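Local coordinates for protein apicoplast TIC22, putative (Plasmodium falciparum 3D7, PDB 4E6Z) that acts as an essential chaperone in protein import into the apicoplast, probably in association with the TIC translocon, at residues Pro89-Phe92 with Lys97-Cys100; Phe80-Tyr85 with Asn111-Met116. All coordinates share one frame; numbering follows the deposited sequence.

Contact 1. Residues Pro89-Phe92 with Lys97-Cys100; sequences PYIF and KQVC
F92 O receives the amide of V99 at 2.8 Å from V99 N, with an N-H...O angle of 165°. The return bond is almost as short: F92 N reaches V99 O at 2.9 Å, close to straight at 172°. Both backbone groups of each residue are thus used on one partner, which makes F92 and V99 a hydrogen-bonded antiparallel pair with CA atoms 5.2 Å apart. Earlier along the incoming chain, the contact passes to side chains. I91 divides its two branches between neighbours: I91 CG2 stands 3.5 Å from Q98 CB, while I91 CG1 touches C100 SG at 3.6 Å. At a chi1 of -57°, CG2 is anti to the backbone N and CG1 anti to the carbonyl carbon, which spreads the two branches apart, one toward Q98 and the other toward C100. C100 SG also meets P89 CB at 3.9 Å, and the strand 164-169 adds I164 and W166 to this apolar patch. Y90 points away, its hydroxyl bonded to N127 O and its ring edge-to-face with Y124. The arrangement is that of a beta-hairpin, strand 92-94 forming the outermost arm beside strand 97-103 in a small mixed sheet.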
ATOM      1  N   PRO A  89     -10.760  -7.383 -13.236  1.00 40.85           N
ATOM      2  CA  PRO A  89      -9.359  -7.045 -13.506  1.00 44.81           C
ATOM      3  C   PRO A  89      -8.871  -7.596 -14.837  1.00 41.85           C
ATOM      4  O   PRO A  89      -9.361  -8.621 -15.305  1.00 51.68           O
ATOM      5  CB  PRO A  89      -8.600  -7.743 -12.367  1.00 43.39           C
ATOM      6  CG  PRO A  89      -9.641  -8.090 -11.347  1.00 46.68           C
ATOM      7  CD  PRO A  89     -10.891  -8.323 -12.111  1.00 41.68           C
ATOM      8  N   TYR A  90      -7.903  -6.916 -15.435  1.00 42.90           N
ATOM      9  CA  TYR A  90      -7.238  -7.416 -16.625  1.00 37.92           C
ATOM     10  C   TYR A  90      -6.085  -8.337 -16.254  1.00 42.59           C
ATOM     11  O   TYR A  90      -5.218  -7.975 -15.464  1.00 46.45           O
ATOM     12  CB  TYR A  90      -6.752  -6.253 -17.484  1.00 40.35           C
ATOM     13  CG  TYR A  90      -7.897  -5.521 -18.137  1.00 46.06           C
ATOM     14  CD1 TYR A  90      -8.411  -5.948 -19.357  1.00 46.07           C
ATOM     15  CD2 TYR A  90      -8.488  -4.427 -17.522  1.00 48.68           C
ATOM     16  CE1 TYR A  90      -9.481  -5.293 -19.953  1.00 52.75           C
ATOM     17  CE2 TYR A  90      -9.550  -3.760 -18.114  1.00 49.50           C
ATOM     18  CZ  TYR A  90     -10.045  -4.198 -19.324  1.00 49.72           C
ATOM     19  OH  TYR A  90     -11.099  -3.534 -19.908  1.00 50.43           O
ATOM     20  N   ILE A  91      -6.090  -9.541 -16.812  1.00 57.77           N
ATOM     21  CA  ILE A  91      -5.050 -10.516 -16.523  1.00 59.75           C
ATOM     22  C   ILE A  91      -3.945 -10.436 -17.563  1.00 63.55           C
ATOM     23  O   ILE A  91      -4.215 -10.305 -18.754  1.00 65.55           O
ATOM     24  CB  ILE A  91      -5.606 -11.946 -16.523  1.00 69.07           C
ATOM     25  CG1 ILE A  91      -6.748 -12.077 -15.513  1.00 73.31           C
ATOM     26  CG2 ILE A  91      -4.499 -12.937 -16.214  1.00 68.64           C
ATOM     27  CD1 ILE A  91      -7.468 -13.406 -15.582  1.00 81.83           C
ATOM     28  N   PHE A  92      -2.702 -10.513 -17.106  1.00 59.26           N
ATOM     29  CA  PHE A  92      -1.559 -10.514 -18.011  1.00 65.03           C
ATOM     30  C   PHE A  92      -0.739 -11.776 -17.828  1.00 74.39           C
ATOM     31  O   PHE A  92      -0.620 -12.295 -16.720  1.00 75.10           O
ATOM     32  CB  PHE A  92      -0.698  -9.267 -17.800  1.00 57.93           C
ATOM     33  CG  PHE A  92      -1.401  -7.995 -18.153  1.00 54.90           C
ATOM     34  CD1 PHE A  92      -1.396  -7.524 -19.455  1.00 54.70           C
ATOM     35  CD2 PHE A  92      -2.092  -7.282 -17.189  1.00 48.73           C
ATOM     36  CE1 PHE A  92      -2.056  -6.360 -19.788  1.00 54.68           C
ATOM     37  CE2 PHE A  92      -2.750  -6.119 -17.516  1.00 53.13           C
ATOM     38  CZ  PHE A  92      -2.737  -5.660 -18.819  1.00 46.19           C
ATOM     39  N   LYS A  97       2.462 -17.614 -15.770  1.00123.28           N
ATOM     40  CA  LYS A  97       1.312 -17.601 -14.881  1.00112.72           C
ATOM     41  C   LYS A  97       0.368 -16.467 -15.263  1.00 93.17           C
ATOM     42  O   LYS A  97       0.730 -15.578 -16.035  1.00 82.67           O
ATOM     43  CB  LYS A  97       1.767 -17.429 -13.430  1.00115.33           C
ATOM     44  CG  LYS A  97       3.280 -17.428 -13.249  1.00119.73           C
ATOM     45  CD  LYS A  97       3.668 -16.930 -11.863  1.00120.93           C
ATOM     46  CE  LYS A  97       5.178 -16.878 -11.687  1.00122.63           C
ATOM     47  NZ  LYS A  97       5.793 -18.232 -11.743  1.00126.94           N
ATOM     48  N   GLN A  98      -0.845 -16.504 -14.724  1.00 83.80           N
ATOM     49  CA  GLN A  98      -1.802 -15.427 -14.926  1.00 77.94           C
ATOM     50  C   GLN A  98      -1.639 -14.404 -13.811  1.00 73.55           C
ATOM     51  O   GLN A  98      -1.877 -14.709 -12.646  1.00 68.47           O
ATOM     52  CB  GLN A  98      -3.228 -15.975 -14.932  1.00 85.81           C
ATOM     53  CG  GLN A  98      -3.508 -16.977 -16.039  1.00 91.95           C
ATOM     54  CD  GLN A  98      -4.897 -17.574 -15.938  1.00102.18           C
ATOM     55  OE1 GLN A  98      -5.857 -17.037 -16.489  1.00106.14           O
ATOM     56  NE2 GLN A  98      -5.010 -18.689 -15.226  1.00107.19           N
ATOM     57  N   VAL A  99      -1.232 -13.191 -14.169  1.00 66.47           N
ATOM     58  CA  VAL A  99      -0.938 -12.169 -13.172  1.00 65.64           C
ATOM     59  C   VAL A  99      -1.887 -10.977 -13.212  1.00 60.25           C
ATOM     60  O   VAL A  99      -2.171 -10.429 -14.275  1.00 59.72           O
ATOM     61  CB  VAL A  99       0.503 -11.648 -13.316  1.00 60.25           C
ATOM     62  CG1 VAL A  99       0.739 -10.482 -12.374  1.00 58.60           C
ATOM     63  CG2 VAL A  99       1.491 -12.764 -13.042  1.00 66.16           C
ATOM     64  N   CYS A 100      -2.370 -10.582 -12.039  1.00 51.45           N
ATOM     65  CA  CYS A 100      -3.106  -9.334 -11.894  1.00 46.89           C
ATOM     66  C   CYS A 100      -2.342  -8.377 -10.977  1.00 44.05           C
ATOM     67  O   CYS A 100      -1.667  -8.806 -10.045  1.00 48.06           O
ATOM     68  CB  CYS A 100      -4.530  -9.582 -11.383  1.00 45.53           C
ATOM     69  SG  CYS A 100      -5.641 -10.317 -12.630  1.00 56.42           S
TER

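Contact 2. Residues Phe80-Tyr85 with Asn111-Met116; sequences FLITNY and NMLNDM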
ATOM      1  N   PHE A  80      -5.579  -0.494  -5.254  1.00 38.51           N
ATOM      2  CA  PHE A  80      -6.179  -0.102  -6.522  1.00 37.88           C
ATOM      3  C   PHE A  80      -5.880  -1.068  -7.657  1.00 35.92           C
ATOM      4  O   PHE A  80      -4.763  -1.557  -7.798  1.00 36.91           O
ATOM      5  CB  PHE A  80      -5.752   1.317  -6.896  1.00 28.62           C
ATOM      6  CG  PHE A  80      -6.105   2.337  -5.858  1.00 34.40           C
ATOM      7  CD1 PHE A  80      -7.307   3.022  -5.915  1.00 34.67           C
ATOM      8  CD2 PHE A  80      -5.242   2.591  -4.802  1.00 36.34           C
ATOM      9  CE1 PHE A  80      -7.637   3.955  -4.945  1.00 45.00           C
ATOM     10  CE2 PHE A  80      -5.566   3.517  -3.831  1.00 30.78           C
ATOM     11  CZ  PHE A  80      -6.763   4.204  -3.904  1.00 39.01           C
ATOM     12  N   LEU A  81      -6.905  -1.342  -8.458  1.00 43.58           N
ATOM     13  CA  LEU A  81      -6.762  -2.195  -9.628  1.00 40.09           C
ATOM     14  C   LEU A  81      -7.333  -1.502 -10.852  1.00 30.99           C
ATOM     15  O   LEU A  81      -8.138  -0.577 -10.743  1.00 38.00           O
ATOM     16  CB  LEU A  81      -7.474  -3.531  -9.420  1.00 42.28           C
ATOM     17  CG  LEU A  81      -6.988  -4.491  -8.334  1.00 51.76           C
ATOM     18  CD1 LEU A  81      -7.616  -4.133  -7.008  1.00 54.74           C
ATOM     19  CD2 LEU A  81      -7.343  -5.918  -8.699  1.00 65.91           C
ATOM     20  N   ILE A  82      -6.910  -1.945 -12.026  1.00 35.79           N
ATOM     21  CA  ILE A  82      -7.494  -1.459 -13.265  1.00 35.22           C
ATOM     22  C   ILE A  82      -8.476  -2.526 -13.742  1.00 39.36           C
ATOM     23  O   ILE A  82      -8.146  -3.709 -13.785  1.00 36.59           O
ATOM     24  CB  ILE A  82      -6.423  -1.156 -14.335  1.00 39.54           C
ATOM     25  CG1 ILE A  82      -5.588   0.062 -13.928  1.00 41.47           C
ATOM     26  CG2 ILE A  82      -7.076  -0.887 -15.682  1.00 38.61           C
ATOM     27  CD1 ILE A  82      -4.752  -0.139 -12.693  1.00 50.72           C
ATOM     28  N   THR A  83      -9.694  -2.115 -14.064  1.00 40.34           N
ATOM     29  CA  THR A  83     -10.729  -3.074 -14.421  1.00 42.51           C
ATOM     30  C   THR A  83     -11.537  -2.592 -15.608  1.00 43.27           C
ATOM     31  O   THR A  83     -11.435  -1.430 -16.007  1.00 40.49           O
ATOM     32  CB  THR A  83     -11.711  -3.295 -13.251  1.00 43.25           C
ATOM     33  OG1 THR A  83     -12.497  -2.112 -13.050  1.00 40.86           O
ATOM     34  CG2 THR A  83     -10.963  -3.632 -11.965  1.00 37.76           C
ATOM     35  N   ASN A  84     -12.348  -3.490 -16.165  1.00 47.16           N
ATOM     36  CA  ASN A  84     -13.395  -3.091 -17.093  1.00 42.67           C
ATOM     37  C   ASN A  84     -14.552  -2.516 -16.284  1.00 49.50           C
ATOM     38  O   ASN A  84     -14.457  -2.390 -15.062  1.00 47.20           O
ATOM     39  CB  ASN A  84     -13.856  -4.272 -17.962  1.00 44.93           C
ATOM     40  CG  ASN A  84     -14.429  -5.422 -17.146  1.00 48.77           C
ATOM     41  OD1 ASN A  84     -14.851  -5.247 -16.004  1.00 51.02           O
ATOM     42  ND2 ASN A  84     -14.451  -6.609 -17.739  1.00 50.46           N
ATOM     43  N   TYR A  85     -15.645  -2.177 -16.956  1.00 50.99           N
ATOM     44  CA  TYR A  85     -16.766  -1.518 -16.294  1.00 57.56           C
ATOM     45  C   TYR A  85     -17.562  -2.448 -15.375  1.00 59.61           C
ATOM     46  O   TYR A  85     -18.328  -1.988 -14.528  1.00 59.88           O
ATOM     47  CB  TYR A  85     -17.675  -0.844 -17.323  1.00 67.04           C
ATOM     48  CG  TYR A  85     -17.164   0.501 -17.785  1.00 78.70           C
ATOM     49  CD1 TYR A  85     -15.808   0.719 -17.990  1.00 86.00           C
ATOM     50  CD2 TYR A  85     -18.038   1.553 -18.023  1.00 89.53           C
ATOM     51  CE1 TYR A  85     -15.336   1.947 -18.410  1.00 93.58           C
ATOM     52  CE2 TYR A  85     -17.576   2.783 -18.448  1.00 96.36           C
ATOM     53  CZ  TYR A  85     -16.225   2.975 -18.639  1.00102.13           C
ATOM     54  OH  TYR A  85     -15.758   4.200 -19.061  1.00109.65           O
ATOM     55  N   ASN A 111      -1.152   5.327 -13.981  1.00 45.40           N
ATOM     56  CA  ASN A 111      -0.064   5.250 -14.941  1.00 45.93           C
ATOM     57  C   ASN A 111      -0.171   4.015 -15.825  1.00 39.93           C
ATOM     58  O   ASN A 111       0.098   4.081 -17.017  1.00 46.25           O
ATOM     59  CB  ASN A 111       1.292   5.264 -14.233  1.00 45.76           C
ATOM     60  CG  ASN A 111       2.440   4.965 -15.179  1.00 56.27           C
ATOM     61  OD1 ASN A 111       2.730   5.742 -16.089  1.00 68.11           O
ATOM     62  ND2 ASN A 111       3.087   3.823 -14.980  1.00 53.23           N
HETATM   63  N   MSE A 112      -0.542   2.883 -15.234  1.00 38.95           N
HETATM   64  CA  MSE A 112      -0.671   1.655 -16.005  1.00 45.27           C
HETATM   65  C   MSE A 112      -1.875   1.727 -16.936  1.00 44.67           C
HETATM   66  O   MSE A 112      -1.796   1.321 -18.094  1.00 47.94           O
HETATM   67  CB  MSE A 112      -0.777   0.433 -15.099  1.00 47.00           C
HETATM   68  CG  MSE A 112      -0.683  -0.875 -15.864  1.00 49.64           C
HETATM   69 SE   MSE A 112      -1.101  -2.465 -14.818  1.00 60.92          SE
HETATM   70  CE  MSE A 112      -2.934  -2.051 -14.371  1.00 59.22           C
ATOM     71  N   LEU A 113      -2.983   2.252 -16.421  1.00 41.44           N
ATOM     72  CA  LEU A 113      -4.162   2.502 -17.235  1.00 45.85           C
ATOM     73  C   LEU A 113      -3.794   3.385 -18.427  1.00 42.49           C
ATOM     74  O   LEU A 113      -4.184   3.115 -19.561  1.00 42.96           O
ATOM     75  CB  LEU A 113      -5.261   3.162 -16.400  1.00 37.55           C
ATOM     76  CG  LEU A 113      -6.548   3.579 -17.121  1.00 43.21           C
ATOM     77  CD1 LEU A 113      -7.758   3.474 -16.189  1.00 41.14           C
ATOM     78  CD2 LEU A 113      -6.430   4.985 -17.687  1.00 43.03           C
ATOM     79  N   ASN A 114      -3.042   4.446 -18.161  1.00 45.84           N
ATOM     80  CA  ASN A 114      -2.599   5.343 -19.222  1.00 48.90           C
ATOM     81  C   ASN A 114      -1.741   4.632 -20.268  1.00 44.70           C
ATOM     82  O   ASN A 114      -1.845   4.921 -21.459  1.00 48.53           O
ATOM     83  CB  ASN A 114      -1.855   6.545 -18.635  1.00 50.81           C
ATOM     84  CG  ASN A 114      -2.776   7.497 -17.894  1.00 56.58           C
ATOM     85  OD1 ASN A 114      -3.983   7.514 -18.123  1.00 61.06           O
ATOM     86  ND2 ASN A 114      -2.206   8.303 -17.009  1.00 62.46           N
ATOM     87  N   ASP A 115      -0.901   3.702 -19.820  1.00 41.65           N
ATOM     88  CA  ASP A 115      -0.065   2.923 -20.731  1.00 43.81           C
ATOM     89  C   ASP A 115      -0.908   1.988 -21.596  1.00 36.49           C
ATOM     90  O   ASP A 115      -0.592   1.744 -22.758  1.00 41.12           O
ATOM     91  CB  ASP A 115       0.966   2.107 -19.949  1.00 41.62           C
ATOM     92  CG  ASP A 115       2.165   2.937 -19.511  1.00 55.87           C
ATOM     93  OD1 ASP A 115       2.297   4.092 -19.972  1.00 52.82           O
ATOM     94  OD2 ASP A 115       2.974   2.426 -18.707  1.00 53.75           O
HETATM   95  N   MSE A 116      -1.975   1.457 -21.014  1.00 45.13           N
HETATM   96  CA  MSE A 116      -2.868   0.573 -21.747  1.00 53.08           C
HETATM   97  C   MSE A 116      -3.592   1.336 -22.848  1.00 38.44           C
HETATM   98  O   MSE A 116      -3.621   0.898 -23.991  1.00 42.00           O
HETATM   99  CB  MSE A 116      -3.853  -0.090 -20.794  1.00 45.09           C
HETATM  100  CG  MSE A 116      -3.172  -1.057 -19.845  1.00 45.83           C
HETATM  101 SE   MSE A 116      -4.286  -1.598 -18.346  1.00 61.58          SE
HETATM  102  CE  MSE A 116      -3.083  -2.869 -17.523  1.00 64.94           C
TER
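I82 carries the strand's whole share of this contact, pressed against M112, L113 and M116 on one side of the helix. Starting at its root, I82 CB is modelled 3.6 Å from M112 CE, the terminal methyl. There the side chain forks. With chi1 at -69°, CG2 is anti to the backbone N and extends to the selenium of M116, 3.9 Å from I82 CG2 to M116 SE. The other branch stands beside the backbone N and meets two residues: I82 CG1 lies 4.0 Å from L113 CB and also faces the methyl of M112. Beyond it, I82 CD1 is modelled too near M112 CE for that approach to be trusted, which leaves the placing of this methyl, and its distances to CB and CG1, doubtful as well.

The two selenomethionines, in which selenium stands in for the sulfur of methionine, reach the isoleucine in different ways. M112 is bent at its last torsion (chi3 62°), which, as modelled, turns its methyl toward I82; M116 runs extended and offers its selenium to the other branch. Strand 80-83 and helix 111-116 lie nearly parallel, 18° apart with axes 9.1 Å from each other, a spacing bridged by these side chains. A109 from the same helix and F103 from strand 97-103 also touch I82, enclosing it further. L81 and T83 are directed away from the helix, onto residues of strand 129-134.

In the natural protein the groups that meet here would be aliphatic or thioether, and the contact involves no directional polar bond. Burial of apolar surface should therefore be what chiefly holds strand and helix together, with the branched, comparatively stiff I82 set among the more flexible methionine chains.

How the contacts relate
From the N terminus, the chain first runs through strand 78-83, which supplies one half of contact 2, then a loop leads to P89-F92. The hairpin turn brings K97-C100 back against that segment, so contact 1 closes a short loop. Strand 97-103 then passes into helix 106-119, whose return to strand 78-83 closes a longer loop at contact 2; contact 1 is nested inside it. Their centres lie about 12 Å apart, and they meet directly where the ring of Y90 packs on the T83-N84 peptide, Y90 CE2 being 3.4 Å from T83 C. Together they join the hairpin, strand 78-83 and the covering helix on one side of the chain's centre.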